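Local structure of hypothetical protein XCC2953 (Xanthomonas campestris pv. campestris, 2OZH) at residues V57-V62 / D74-P79; L46-F51 / D92-H97; P3-S8 / R84-A89; L18-L23 / I33-V38. The protein is of unknown function but has the fold of a GNAT-family N-acetyltransferase, so it probably transfers an acyl group, as relatives do from acetyl-CoA. One frame throughout, in Å; residues are numbered along the deposited sequence.

Contact 1 of 4, residues V57-V62 / D74-P79. With EDO (1,2-ethanediol), chain E.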
loop_
_atom_site.group_PDB
_atom_site.type_symbol
_atom_site.label_atom_id
_atom_site.label_comp_id
_atom_site.label_asym_id
_atom_site.label_seq_id
_atom_site.Cartn_x
_atom_site.Cartn_y
_atom_site.Cartn_z
ATOM N N VAL A 57 -15.452 15.914 -10.549
ATOM C CA VAL A 57 -14.548 16.314 -11.627
ATOM C C VAL A 57 -13.148 15.727 -11.492
ATOM O O VAL A 57 -12.373 15.799 -12.451
ATOM C CB VAL A 57 -14.430 17.844 -11.712
ATOM C CG1 VAL A 57 -15.834 18.451 -11.960
ATOM C CG2 VAL A 57 -13.779 18.451 -10.518
ATOM N N ALA A 58 -12.794 15.163 -10.335
ATOM C CA ALA A 58 -11.415 14.701 -10.130
ATOM C C ALA A 58 -11.410 13.673 -9.027
ATOM O O ALA A 58 -12.353 13.581 -8.229
ATOM C CB ALA A 58 -10.509 15.867 -9.764
ATOM N N PHE A 59 -10.319 12.900 -8.945
ATOM C CA PHE A 59 -10.193 11.812 -7.992
ATOM C C PHE A 59 -8.729 11.523 -7.724
ATOM O O PHE A 59 -7.884 11.696 -8.592
ATOM C CB PHE A 59 -10.797 10.549 -8.631
ATOM C CG PHE A 59 -10.949 9.339 -7.712
ATOM C CD1 PHE A 59 -11.721 9.400 -6.567
ATOM C CD2 PHE A 59 -10.330 8.145 -8.012
ATOM C CE1 PHE A 59 -11.884 8.285 -5.756
ATOM C CE2 PHE A 59 -10.503 7.048 -7.241
ATOM C CZ PHE A 59 -11.290 7.085 -6.128
ATOM N N ALA A 60 -8.466 11.062 -6.508
ATOM C CA ALA A 60 -7.175 10.473 -6.147
ATOM C C ALA A 60 -7.431 9.484 -5.052
ATOM O O ALA A 60 -8.339 9.662 -4.253
ATOM C CB ALA A 60 -6.197 11.566 -5.653
ATOM N N ARG A 61 -6.640 8.425 -5.004
ATOM C CA ARG A 61 -6.890 7.339 -4.080
ATOM C C ARG A 61 -5.610 6.904 -3.376
ATOM O O ARG A 61 -4.584 6.740 -4.026
ATOM C CB ARG A 61 -7.525 6.142 -4.793
ATOM C CG ARG A 61 -7.984 5.048 -3.832
ATOM C CD ARG A 61 -8.916 4.065 -4.505
ATOM N NE ARG A 61 -8.286 3.282 -5.551
ATOM C CZ ARG A 61 -7.715 2.101 -5.360
ATOM N NH1 ARG A 61 -7.574 1.600 -4.144
ATOM N NH2 ARG A 61 -7.302 1.406 -6.393
ATOM N N VAL A 62 -5.695 6.759 -2.067
ATOM C CA VAL A 62 -4.553 6.380 -1.251
ATOM C C VAL A 62 -4.850 5.081 -0.495
ATOM O O VAL A 62 -5.878 4.958 0.159
ATOM C CB VAL A 62 -4.178 7.516 -0.279
ATOM C CG1 VAL A 62 -3.024 7.094 0.645
ATOM C CG2 VAL A 62 -3.825 8.775 -1.034
ATOM N N ASP A 74 -4.770 6.035 -9.091
ATOM C CA ASP A 74 -6.074 6.384 -9.659
ATOM C C ASP A 74 -6.297 7.891 -9.793
ATOM O O ASP A 74 -7.427 8.343 -9.835
ATOM C CB ASP A 74 -7.221 5.732 -8.894
ATOM C CG ASP A 74 -7.270 4.219 -9.051
ATOM O OD1 ASP A 74 -6.715 3.669 -10.011
ATOM O OD2 ASP A 74 -7.992 3.600 -8.240
ATOM N N VAL A 75 -5.250 8.674 -9.931
ATOM C CA VAL A 75 -5.391 10.127 -10.031
ATOM C C VAL A 75 -5.916 10.497 -11.387
ATOM O O VAL A 75 -5.367 10.092 -12.442
ATOM C CB VAL A 75 -4.046 10.833 -9.763
ATOM C CG1 VAL A 75 -4.164 12.342 -9.997
ATOM C CG2 VAL A 75 -3.555 10.549 -8.346
ATOM N N PHE A 76 -7.000 11.288 -11.415
ATOM C CA PHE A 76 -7.466 11.821 -12.662
ATOM C C PHE A 76 -8.239 13.126 -12.441
ATOM O O PHE A 76 -8.792 13.375 -11.377
ATOM C CB PHE A 76 -8.328 10.811 -13.452
ATOM C CG PHE A 76 -9.698 10.496 -12.860
ATOM C CD1 PHE A 76 -10.755 11.371 -13.012
ATOM C CD2 PHE A 76 -9.950 9.292 -12.235
ATOM C CE1 PHE A 76 -12.049 11.070 -12.533
ATOM C CE2 PHE A 76 -11.208 8.992 -11.749
ATOM C CZ PHE A 76 -12.238 9.868 -11.874
ATOM N N VAL A 77 -8.277 13.907 -13.526
ATOM C CA VAL A 77 -9.154 15.068 -13.687
ATOM C C VAL A 77 -9.846 14.897 -15.022
ATOM O O VAL A 77 -9.186 14.583 -16.005
ATOM C CB VAL A 77 -8.364 16.384 -13.640
ATOM C CG1 VAL A 77 -9.261 17.560 -13.934
ATOM C CG2 VAL A 77 -7.686 16.549 -12.290
ATOM N N LEU A 78 -11.166 15.105 -15.077
ATOM C CA LEU A 78 -11.884 14.977 -16.337
ATOM C C LEU A 78 -11.371 15.999 -17.327
ATOM O O LEU A 78 -11.008 17.124 -16.948
ATOM C CB LEU A 78 -13.376 15.097 -16.129
ATOM C CG LEU A 78 -13.994 13.974 -15.286
ATOM C CD1 LEU A 78 -15.480 14.237 -15.178
ATOM C CD2 LEU A 78 -13.694 12.585 -15.870
ATOM N N PRO A 79 -11.294 15.645 -18.609
ATOM C CA PRO A 79 -10.629 16.510 -19.575
ATOM C C PRO A 79 -11.157 17.919 -19.686
ATOM O O PRO A 79 -10.352 18.859 -19.860
ATOM C CB PRO A 79 -10.833 15.769 -20.909
ATOM C CG PRO A 79 -10.956 14.359 -20.538
ATOM C CD PRO A 79 -11.685 14.347 -19.200
HETATM C C1 EDO E . -1.118 8.615 -9.464
HETATM O O1 EDO E . -2.241 7.873 -9.978
HETATM C C2 EDO E . 0.176 7.894 -9.710
HETATM O O2 EDO E . 0.515 7.893 -11.100
HETATM O O HOH W 1 -6.672 0.841 -9.719
#
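Phe-59 and Phe-76 face each other across two antiparallel strands; the local axes of the two strand segments run at 167° and approach to 4.6 Å. Their backbones form a hydrogen-bonded pair: Phe-59 N donates a hydrogen bond to Phe-76 O at 2.9 Å, and Phe-76 N returns one to Phe-59 O at 3.0 Å. Toward one end, Leu-78 N bonds to Val-57 O at 3.0 Å. Toward the other, beside Asp-74, Val-75 N is taken by the ethanediol, which also reaches Ala-109 O of strand 105-109.

The salt bridge lies at this Asp-74 end. Arg-61 bends at chi3 and meets Asp-74 side-on, NE at 2.7 Å and NH2 at 2.9 Å from the one atom OD2, which stays in the guanidinium plane while both nitrogens stand off the same face of the carboxylate. OD1 is held by Trp-29 NE1 and a water, so both carboxylate oxygens are engaged. NH1 of Arg-61 goes on to Ser-45 and to Asp-65 of the second subunit.

Apolar contacts line both faces. Phe-76 CG sits between the backbone N and the carbonyl carbon (chi1 70°), which lays the ring over Phe-59 CB, 3.5 Å from Phe-76 CE2; the two rings themselves meet obliquely, under helix 16-26. On the opposite face small Ala-58 meets Val-77, CB to CG2 3.8 Å, and helix 86-96 can pack closely there. Opposite Gly-50 of strand 46-52 the chain takes an extra residue, Val-57 and Ala-58 pairing with it together, as in a classic bulge. The whole is the central antiparallel hairpin of the GNAT sheet.

Contact 2 of 4, residues L46-F51 / D92-H97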
loop_
_atom_site.group_PDB
_atom_site.type_symbol
_atom_site.label_atom_id
_atom_site.label_comp_id
_atom_site.label_asym_id
_atom_site.label_seq_id
_atom_site.Cartn_x
_atom_site.Cartn_y
_atom_site.Cartn_z
ATOM N N LEU A 46 -8.446 5.465 1.364
ATOM C CA LEU A 46 -8.707 6.858 1.663
ATOM C C LEU A 46 -8.776 7.591 0.340
ATOM O O LEU A 46 -7.803 7.714 -0.393
ATOM C CB LEU A 46 -7.615 7.455 2.549
ATOM C CG LEU A 46 -7.771 8.929 2.919
ATOM C CD1 LEU A 46 -9.034 9.189 3.676
ATOM C CD2 LEU A 46 -6.578 9.364 3.773
ATOM N N CYS A 47 -9.990 7.986 -0.024
ATOM C CA CYS A 47 -10.270 8.527 -1.339
ATOM C C CYS A 47 -10.517 10.018 -1.254
ATOM O O CYS A 47 -11.132 10.506 -0.297
ATOM C CB CYS A 47 -11.488 7.870 -1.970
ATOM S SG CYS A 47 -11.336 6.085 -2.193
ATOM N N PHE A 48 -10.029 10.729 -2.266
ATOM C CA PHE A 48 -10.155 12.196 -2.379
ATOM C C PHE A 48 -10.970 12.473 -3.636
ATOM O O PHE A 48 -10.533 12.187 -4.751
ATOM C CB PHE A 48 -8.765 12.846 -2.484
ATOM C CG PHE A 48 -7.940 12.648 -1.241
ATOM C CD1 PHE A 48 -7.326 11.444 -0.991
ATOM C CD2 PHE A 48 -7.787 13.665 -0.297
ATOM C CE1 PHE A 48 -6.593 11.251 0.169
ATOM C CE2 PHE A 48 -7.073 13.473 0.859
ATOM C CZ PHE A 48 -6.473 12.269 1.092
ATOM N N GLY A 49 -12.144 13.039 -3.448
ATOM C CA GLY A 49 -12.955 13.450 -4.581
ATOM C C GLY A 49 -12.939 14.944 -4.717
ATOM O O GLY A 49 -12.967 15.663 -3.727
ATOM N N GLY A 50 -12.915 15.432 -5.947
ATOM C CA GLY A 50 -13.076 16.836 -6.227
ATOM C C GLY A 50 -14.382 17.070 -6.977
ATOM O O GLY A 50 -14.715 16.304 -7.875
ATOM N N PHE A 51 -15.103 18.083 -6.527
ATOM C CA PHE A 51 -16.463 18.332 -7.000
ATOM C C PHE A 51 -16.660 19.793 -7.350
ATOM O O PHE A 51 -16.176 20.674 -6.622
ATOM C CB PHE A 51 -17.482 17.959 -5.917
ATOM C CG PHE A 51 -17.362 16.530 -5.438
ATOM C CD1 PHE A 51 -16.457 16.200 -4.455
ATOM C CD2 PHE A 51 -18.136 15.517 -5.988
ATOM C CE1 PHE A 51 -16.324 14.922 -4.018
ATOM C CE2 PHE A 51 -18.004 14.227 -5.571
ATOM C CZ PHE A 51 -17.128 13.916 -4.593
ATOM N N ASP A 92 -2.657 18.614 -2.723
ATOM C CA ASP A 92 -2.464 19.394 -1.515
ATOM C C ASP A 92 -3.203 18.759 -0.336
ATOM O O ASP A 92 -2.671 18.676 0.785
ATOM C CB ASP A 92 -2.921 20.847 -1.696
ATOM C CG ASP A 92 -1.984 21.687 -2.546
ATOM O OD1 ASP A 92 -0.864 21.268 -2.866
ATOM O OD2 ASP A 92 -2.427 22.816 -2.903
ATOM N N ALA A 93 -4.421 18.260 -0.575
ATOM C CA ALA A 93 -5.194 17.628 0.459
ATOM C C ALA A 93 -4.557 16.305 0.881
ATOM O O ALA A 93 -4.565 15.960 2.064
ATOM C CB ALA A 93 -6.601 17.375 -0.037
ATOM N N VAL A 94 -4.030 15.550 -0.076
ATOM C CA VAL A 94 -3.289 14.321 0.266
ATOM C C VAL A 94 -2.099 14.617 1.153
ATOM O O VAL A 94 -1.880 13.953 2.186
ATOM C CB VAL A 94 -2.837 13.565 -1.003
ATOM C CG1 VAL A 94 -1.929 12.388 -0.697
ATOM C CG2 VAL A 94 -4.045 13.094 -1.828
HETATM N N MSE A 95 -1.314 15.612 0.759
HETATM C CA MSE A 95 -0.094 15.911 1.501
HETATM C C MSE A 95 -0.400 16.450 2.882
HETATM O O MSE A 95 0.435 16.289 3.814
HETATM C CB MSE A 95 0.764 16.917 0.739
HETATM C CG MSE A 95 1.356 16.430 -0.536
HETATM SE SE MSE A 95 2.767 15.070 -0.320
HETATM C CE MSE A 95 1.575 13.686 -0.563
ATOM N N ALA A 96 -1.549 17.098 3.050
ATOM C CA ALA A 96 -1.940 17.687 4.330
ATOM C C ALA A 96 -2.809 16.795 5.187
ATOM O O ALA A 96 -3.166 17.174 6.305
ATOM C CB ALA A 96 -2.668 19.054 4.119
ATOM N N HIS A 97 -3.214 15.618 4.677
ATOM C CA HIS A 97 -4.224 14.869 5.402
ATOM C C HIS A 97 -3.721 14.392 6.766
ATOM O O HIS A 97 -2.631 13.865 6.853
ATOM C CB HIS A 97 -4.675 13.653 4.580
ATOM C CG HIS A 97 -5.917 13.033 5.119
ATOM N ND1 HIS A 97 -5.901 12.176 6.205
ATOM C CD2 HIS A 97 -7.216 13.211 4.788
ATOM C CE1 HIS A 97 -7.144 11.846 6.505
ATOM N NE2 HIS A 97 -7.964 12.452 5.652
#
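Ala-93, the first residue of 92-97 to touch the strand, sets its methyl beside the Phe-48 ring, CB to CD2 3.9 Å, and its carbonyl oxygen lies obliquely near CE2. A residue this small lets the helix come down close to a bulky aromatic.

Val-94 follows. Its CG2, opposite the carbonyl carbon and beside the backbone N, drops onto the middle of one Phe-48 face, 3.7 Å from the ring centroid and 9° off the normal, a well-centred CH-pi contact. The ring is thus covered by one helix residue and flanked by the preceding one.

His-97, just past the helical turn, swings back toward the strand with CG anti to its N (chi1 -167°). Leu-46 CD2 sits over one face of the imidazole in a CH-pi contact, 3.7 Å from its centroid, the two side chains coming from opposite directions. CD2 of His-97 also lies 3.9 Å from Phe-48 CZ, with the ring planes nearly perpendicular. The backbone N of Asp-99 donates to ND1, which pins the rotation of the imidazole and is consistent with any single ring proton residing on NE2.

No hydrogen bond crosses between 46-51 and 92-97: helix and sheet are held here by CH-pi and apolar packing, so the fit of the side chains probably sets their spacing.

Contact 3 of 4, residues P3-S8 / R84-A89. With SO4 (sulfate ion), chain B.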
loop_
_atom_site.group_PDB
_atom_site.type_symbol
_atom_site.label_atom_id
_atom_site.label_comp_id
_atom_site.label_asym_id
_atom_site.label_seq_id
_atom_site.Cartn_x
_atom_site.Cartn_y
_atom_site.Cartn_z
ATOM N N PRO A 3 -9.088 27.977 -8.309
ATOM C CA PRO A 3 -10.209 27.079 -8.555
ATOM C C PRO A 3 -11.262 27.167 -7.490
ATOM O O PRO A 3 -10.954 27.352 -6.316
ATOM C CB PRO A 3 -9.564 25.684 -8.493
ATOM C CG PRO A 3 -8.433 25.824 -7.631
ATOM C CD PRO A 3 -7.890 27.223 -7.897
ATOM N N HIS A 4 -12.512 27.009 -7.885
ATOM C CA HIS A 4 -13.554 26.809 -6.915
ATOM C C HIS A 4 -13.854 25.304 -7.006
ATOM O O HIS A 4 -14.614 24.889 -7.860
ATOM C CB HIS A 4 -14.762 27.676 -7.276
ATOM C CG HIS A 4 -14.410 29.099 -7.601
ATOM N ND1 HIS A 4 -13.365 29.773 -7.002
ATOM C CD2 HIS A 4 -14.974 29.976 -8.467
ATOM C CE1 HIS A 4 -13.301 31.001 -7.487
ATOM N NE2 HIS A 4 -14.271 31.153 -8.373
ATOM N N VAL A 5 -13.228 24.515 -6.142
ATOM C CA VAL A 5 -13.451 23.052 -6.125
ATOM C C VAL A 5 -13.587 22.561 -4.714
ATOM O O VAL A 5 -12.833 22.945 -3.825
ATOM C CB VAL A 5 -12.321 22.278 -6.876
ATOM C CG1 VAL A 5 -10.956 22.508 -6.198
ATOM C CG2 VAL A 5 -12.596 20.811 -7.027
ATOM N N HIS A 6 -14.516 21.635 -4.499
ATOM C CA HIS A 6 -14.667 21.055 -3.193
ATOM C C HIS A 6 -13.887 19.755 -3.140
ATOM O O HIS A 6 -14.038 18.905 -4.029
ATOM C CB HIS A 6 -16.135 20.689 -2.957
ATOM C CG HIS A 6 -17.067 21.838 -3.015
ATOM N ND1 HIS A 6 -17.130 22.791 -2.022
ATOM C CD2 HIS A 6 -17.993 22.185 -3.934
ATOM C CE1 HIS A 6 -18.059 23.676 -2.341
ATOM N NE2 HIS A 6 -18.590 23.338 -3.501
ATOM N N VAL A 7 -13.078 19.541 -2.089
ATOM C CA VAL A 7 -12.316 18.322 -1.920
ATOM C C VAL A 7 -12.871 17.612 -0.707
ATOM O O VAL A 7 -13.014 18.216 0.372
ATOM C CB VAL A 7 -10.793 18.581 -1.739
ATOM C CG1 VAL A 7 -10.078 17.266 -1.552
ATOM C CG2 VAL A 7 -10.253 19.304 -2.999
ATOM N N SER A 8 -13.245 16.349 -0.875
ATOM C CA SER A 8 -13.778 15.553 0.209
ATOM C C SER A 8 -13.116 14.204 0.298
ATOM O O SER A 8 -12.669 13.648 -0.717
ATOM C CB SER A 8 -15.262 15.328 -0.011
ATOM O OG SER A 8 -15.856 14.564 1.058
ATOM N N ARG A 84 -7.219 23.962 -14.225
ATOM C CA ARG A 84 -7.879 24.806 -13.257
ATOM C C ARG A 84 -7.369 24.632 -11.844
ATOM O O ARG A 84 -7.926 25.183 -10.920
ATOM C CB ARG A 84 -9.388 24.570 -13.313
ATOM C CG ARG A 84 -9.983 25.003 -14.606
ATOM C CD ARG A 84 -11.434 24.595 -14.697
ATOM N NE ARG A 84 -12.150 25.132 -15.851
ATOM C CZ ARG A 84 -12.928 26.221 -15.832
ATOM N NH1 ARG A 84 -13.094 26.950 -14.727
ATOM N NH2 ARG A 84 -13.539 26.592 -16.953
ATOM N N GLY A 85 -6.343 23.824 -11.652
ATOM C CA GLY A 85 -5.790 23.571 -10.352
ATOM C C GLY A 85 -6.429 22.449 -9.575
ATOM O O GLY A 85 -6.101 22.279 -8.385
ATOM N N TYR A 86 -7.302 21.669 -10.213
ATOM C CA TYR A 86 -7.989 20.596 -9.466
ATOM C C TYR A 86 -7.041 19.462 -9.041
ATOM O O TYR A 86 -7.181 18.964 -7.902
ATOM C CB TYR A 86 -9.198 20.089 -10.258
ATOM C CG TYR A 86 -10.242 21.115 -10.613
ATOM C CD1 TYR A 86 -10.310 22.356 -9.960
ATOM C CD2 TYR A 86 -11.201 20.857 -11.564
ATOM C CE1 TYR A 86 -11.260 23.284 -10.302
ATOM C CE2 TYR A 86 -12.165 21.771 -11.894
ATOM C CZ TYR A 86 -12.197 23.002 -11.255
ATOM O OH TYR A 86 -13.152 23.885 -11.620
ATOM N N SER A 87 -6.052 19.077 -9.859
ATOM C CA SER A 87 -5.047 18.057 -9.449
ATOM C C SER A 87 -4.306 18.518 -8.222
ATOM O O SER A 87 -4.108 17.763 -7.252
ATOM C CB SER A 87 -3.990 17.770 -10.540
ATOM O OG SER A 87 -4.500 16.942 -11.558
ATOM N N LYS A 88 -3.840 19.766 -8.262
ATOM C CA LYS A 88 -3.095 20.337 -7.177
ATOM C C LYS A 88 -3.968 20.406 -5.933
ATOM O O LYS A 88 -3.491 20.180 -4.848
ATOM C CB LYS A 88 -2.574 21.752 -7.531
ATOM C CG LYS A 88 -1.933 22.507 -6.322
ATOM C CD LYS A 88 -1.584 23.972 -6.613
ATOM C CE LYS A 88 -0.691 24.567 -5.528
ATOM N NZ LYS A 88 -1.508 25.002 -4.352
ATOM N N ALA A 89 -5.250 20.730 -6.088
ATOM C CA ALA A 89 -6.119 20.814 -4.916
ATOM C C ALA A 89 -6.181 19.449 -4.230
ATOM O O ALA A 89 -6.117 19.331 -2.989
ATOM C CB ALA A 89 -7.523 21.303 -5.288
HETATM S S SO4 B . -4.687 19.845 -13.703
HETATM O O1 SO4 B . -3.486 20.657 -13.696
HETATM O O2 SO4 B . -4.163 18.478 -13.705
HETATM O O3 SO4 B . -5.261 20.247 -12.463
HETATM O O4 SO4 B . -5.449 19.955 -14.939
HETATM O O HOH W 2 -14.051 25.903 -10.243
#
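Tyr-86 is gripped from two directions by the N-terminal segment leading into strand 6-8. Pro-3 CB lies in the ring plane at its edge, 3.5 Å from Tyr-86 CE1, while Val-5 crosses one face, Val-5 CB 3.7 Å from Tyr-86 CD1 and CG2 over the rim. The opposite face carries Arg-84 CB, so the ring is sandwiched. Val-5 is turned with CG1 between its backbone N and carbonyl carbon (chi1 62°), which aims that branch at Ala-89 CB, 3.8 Å away; Val-7 CG2 reaches the same methyl at 4.1 Å. Beta-branched valines suit the extended segment, alanine the helix face they press on.

A water donates to His-4 O at 2.7 Å and lies 2.6 Å from Tyr-86 OH, joining the polar tip of a buried residue to the edge segment.

Further out, Gly-85 occupies the N-cap position, and its O accepts from Ala-89 N. Glycine fits because, at its phi of 88°, a side chain would jam against the preceding carbonyl oxygen and crowd Pro-3 CG. A sulfate, probably from the crystallisation liquor, sits at this helix start: Ser-87 N to sulfate O3 3.0 Å, Ser-87 OG to sulfate O2 2.7 Å, with Gly-83 N also bonded. Arg-82 to Ser-87 resembles the GNAT R/Q-x-x-G-x-G/A signature, with serine in the last place, and amides holding an anion here are consistent with the acetyl-CoA pyrophosphate site of relatives.

Contact 4 of 4, residues L18-L23 / I33-V38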
loop_
_atom_site.group_PDB
_atom_site.type_symbol
_atom_site.label_atom_id
_atom_site.label_comp_id
_atom_site.label_asym_id
_atom_site.label_seq_id
_atom_site.Cartn_x
_atom_site.Cartn_y
_atom_site.Cartn_z
ATOM N N LEU A 18 -19.053 7.140 -12.409
ATOM C CA LEU A 18 -18.081 7.964 -13.132
ATOM C C LEU A 18 -16.661 7.438 -12.958
ATOM O O LEU A 18 -15.873 7.407 -13.919
ATOM C CB LEU A 18 -18.150 9.418 -12.633
ATOM C CG LEU A 18 -17.075 10.359 -13.179
ATOM C CD1 LEU A 18 -17.295 10.726 -14.602
ATOM C CD2 LEU A 18 -16.934 11.590 -12.296
ATOM N N ILE A 19 -16.291 7.086 -11.730
ATOM C CA ILE A 19 -14.963 6.615 -11.469
ATOM C C ILE A 19 -14.737 5.309 -12.217
ATOM O O ILE A 19 -13.686 5.091 -12.802
ATOM C CB ILE A 19 -14.739 6.444 -9.945
ATOM C CG1 ILE A 19 -14.787 7.784 -9.232
ATOM C CG2 ILE A 19 -13.426 5.718 -9.668
ATOM C CD1 ILE A 19 -15.012 7.618 -7.740
ATOM N N HIS A 20 -15.681 4.390 -12.130
ATOM C CA HIS A 20 -15.590 3.131 -12.839
ATOM C C HIS A 20 -15.423 3.328 -14.337
ATOM O O HIS A 20 -14.531 2.735 -14.958
ATOM C CB HIS A 20 -16.836 2.292 -12.549
ATOM C CG HIS A 20 -16.940 1.019 -13.327
ATOM N ND1 HIS A 20 -18.160 0.556 -13.773
ATOM C CD2 HIS A 20 -16.008 0.128 -13.733
ATOM C CE1 HIS A 20 -17.955 -0.573 -14.447
ATOM N NE2 HIS A 20 -16.666 -0.873 -14.408
ATOM N N ARG A 21 -16.270 4.134 -14.949
ATOM C CA ARG A 21 -16.162 4.352 -16.395
ATOM C C ARG A 21 -14.817 4.951 -16.757
ATOM O O ARG A 21 -14.178 4.548 -17.722
ATOM C CB ARG A 21 -17.311 5.260 -16.873
ATOM C CG ARG A 21 -18.696 4.615 -16.772
ATOM C CD ARG A 21 -19.903 5.682 -16.766
ATOM N NE ARG A 21 -21.095 4.978 -16.304
ATOM C CZ ARG A 21 -21.864 5.282 -15.300
ATOM N NH1 ARG A 21 -21.742 6.444 -14.632
ATOM N NH2 ARG A 21 -22.764 4.399 -14.915
ATOM N N THR A 22 -14.394 5.944 -15.983
ATOM C CA THR A 22 -13.131 6.642 -16.249
ATOM C C THR A 22 -11.959 5.697 -16.150
ATOM O O THR A 22 -11.111 5.622 -17.054
ATOM C CB THR A 22 -12.966 7.831 -15.307
ATOM O OG1 THR A 22 -13.993 8.809 -15.556
ATOM C CG2 THR A 22 -11.584 8.479 -15.469
ATOM N N LEU A 23 -11.889 4.968 -15.048
ATOM C CA LEU A 23 -10.766 4.050 -14.847
ATOM C C LEU A 23 -10.776 2.944 -15.893
ATOM O O LEU A 23 -9.739 2.599 -16.480
ATOM C CB LEU A 23 -10.790 3.459 -13.431
ATOM C CG LEU A 23 -10.522 4.446 -12.294
ATOM C CD1 LEU A 23 -10.544 3.729 -10.989
ATOM C CD2 LEU A 23 -9.189 5.175 -12.472
ATOM N N ILE A 33 -11.355 -2.611 -15.634
ATOM C CA ILE A 33 -11.546 -2.980 -14.223
ATOM C C ILE A 33 -13.047 -3.191 -13.937
ATOM O O ILE A 33 -13.890 -2.367 -14.353
ATOM C CB ILE A 33 -10.948 -1.925 -13.264
ATOM C CG1 ILE A 33 -10.978 -2.447 -11.815
ATOM C CG2 ILE A 33 -11.627 -0.556 -13.391
ATOM C CD1 ILE A 33 -10.197 -1.624 -10.845
ATOM N N PRO A 34 -13.408 -4.301 -13.262
ATOM C CA PRO A 34 -14.828 -4.465 -12.910
ATOM C C PRO A 34 -15.335 -3.509 -11.862
ATOM O O PRO A 34 -14.598 -3.079 -10.987
ATOM C CB PRO A 34 -14.919 -5.907 -12.381
ATOM C CG PRO A 34 -13.655 -6.573 -12.878
ATOM C CD PRO A 34 -12.609 -5.508 -12.933
ATOM N N LEU A 35 -16.616 -3.165 -11.966
ATOM C CA LEU A 35 -17.289 -2.310 -10.997
ATOM C C LEU A 35 -17.108 -2.801 -9.572
ATOM O O LEU A 35 -16.857 -2.031 -8.680
ATOM C CB LEU A 35 -18.769 -2.200 -11.334
ATOM C CG LEU A 35 -19.624 -1.402 -10.355
ATOM C CD1 LEU A 35 -19.126 0.033 -10.193
ATOM C CD2 LEU A 35 -21.064 -1.383 -10.796
ATOM N N ALA A 36 -17.240 -4.104 -9.364
ATOM C CA ALA A 36 -17.172 -4.632 -8.006
ATOM C C ALA A 36 -15.812 -4.398 -7.418
ATOM O O ALA A 36 -15.689 -4.179 -6.195
ATOM C CB ALA A 36 -17.509 -6.125 -7.998
ATOM N N LEU A 37 -14.758 -4.411 -8.233
ATOM C CA LEU A 37 -13.417 -4.151 -7.738
ATOM C C LEU A 37 -13.230 -2.683 -7.450
ATOM O O LEU A 37 -12.536 -2.299 -6.512
ATOM C CB LEU A 37 -12.308 -4.631 -8.685
ATOM C CG LEU A 37 -12.062 -6.106 -8.757
ATOM C CD1 LEU A 37 -10.751 -6.342 -9.510
ATOM C CD2 LEU A 37 -12.007 -6.730 -7.333
ATOM N N VAL A 38 -13.789 -1.817 -8.298
ATOM C CA VAL A 38 -13.745 -0.371 -8.020
ATOM C C VAL A 38 -14.390 -0.099 -6.675
ATOM O O VAL A 38 -13.828 0.624 -5.858
ATOM C CB VAL A 38 -14.442 0.425 -9.161
ATOM C CG1 VAL A 38 -14.554 1.898 -8.793
ATOM C CG2 VAL A 38 -13.660 0.272 -10.455
#
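His-20 and Leu-35 mark the closest backbone approach, their CA atoms 6.0 Å apart, while Leu-23 and Ile-33 stand 7.1 Å apart by the same measure. Segment 18-23 is helical throughout; 33-38 comes in extended and turns into a helix at Pro-34, the N-cap residue, whose O accepts from Val-38 N. Proline suits this place because the first turn of a helix needs no N-H from it.

His-20 does most of the touching. With CG anti to the backbone N (chi1 174°), its ring reaches across to the helix start. Leu-35 covers one face, CB 3.8 Å from the ring centroid in a CH-pi contact, with CD1 lying against ND1 and CG. At the ring edge, in its plane, NE2 gives a weak, bent hydrogen bond to Ile-33 O, 3.2 Å long with an N-H...O angle of 123°.

These are the two helices that follow the first strand of the GNAT fold, and in relatives this region commonly borders the acceptor-substrate side. Helix 16-26 lies on the sheet through Ile-19, which packs on Phe-59.

The inward side of the contact is aliphatic. Ile-19 CG2 meets Val-38 CG1 at 4.1 Å, Val-38 CG2 turns to His-20 CD2 at 4.0 Å, and Leu-23 CB approaches Ile-33 CG2. Ile-33 also packs on Thr-68 of the second subunit.

Contact 1 is the core of the set, a hairpin of paired strands with mostly buried residues, and it touches each of the other three. Contacts 2 and 3 use successive parts of helix 86-96 against neighbouring strands, 46-52 and 6-8, on one face of the sheet; the first is partly buried and without a hydrogen bond between its segments, the second lies at the surface and takes in a water and a sulfate. Contact 4 joins two helices on the other face, where Ile-19, Thr-22 and Leu-23 meet the hairpin. Backbone hydrogen bonds and a salt bridge carry contact 1, whereas packing over aromatic rings dominates the helix contacts, with one weak hydrogen bond in contact 4.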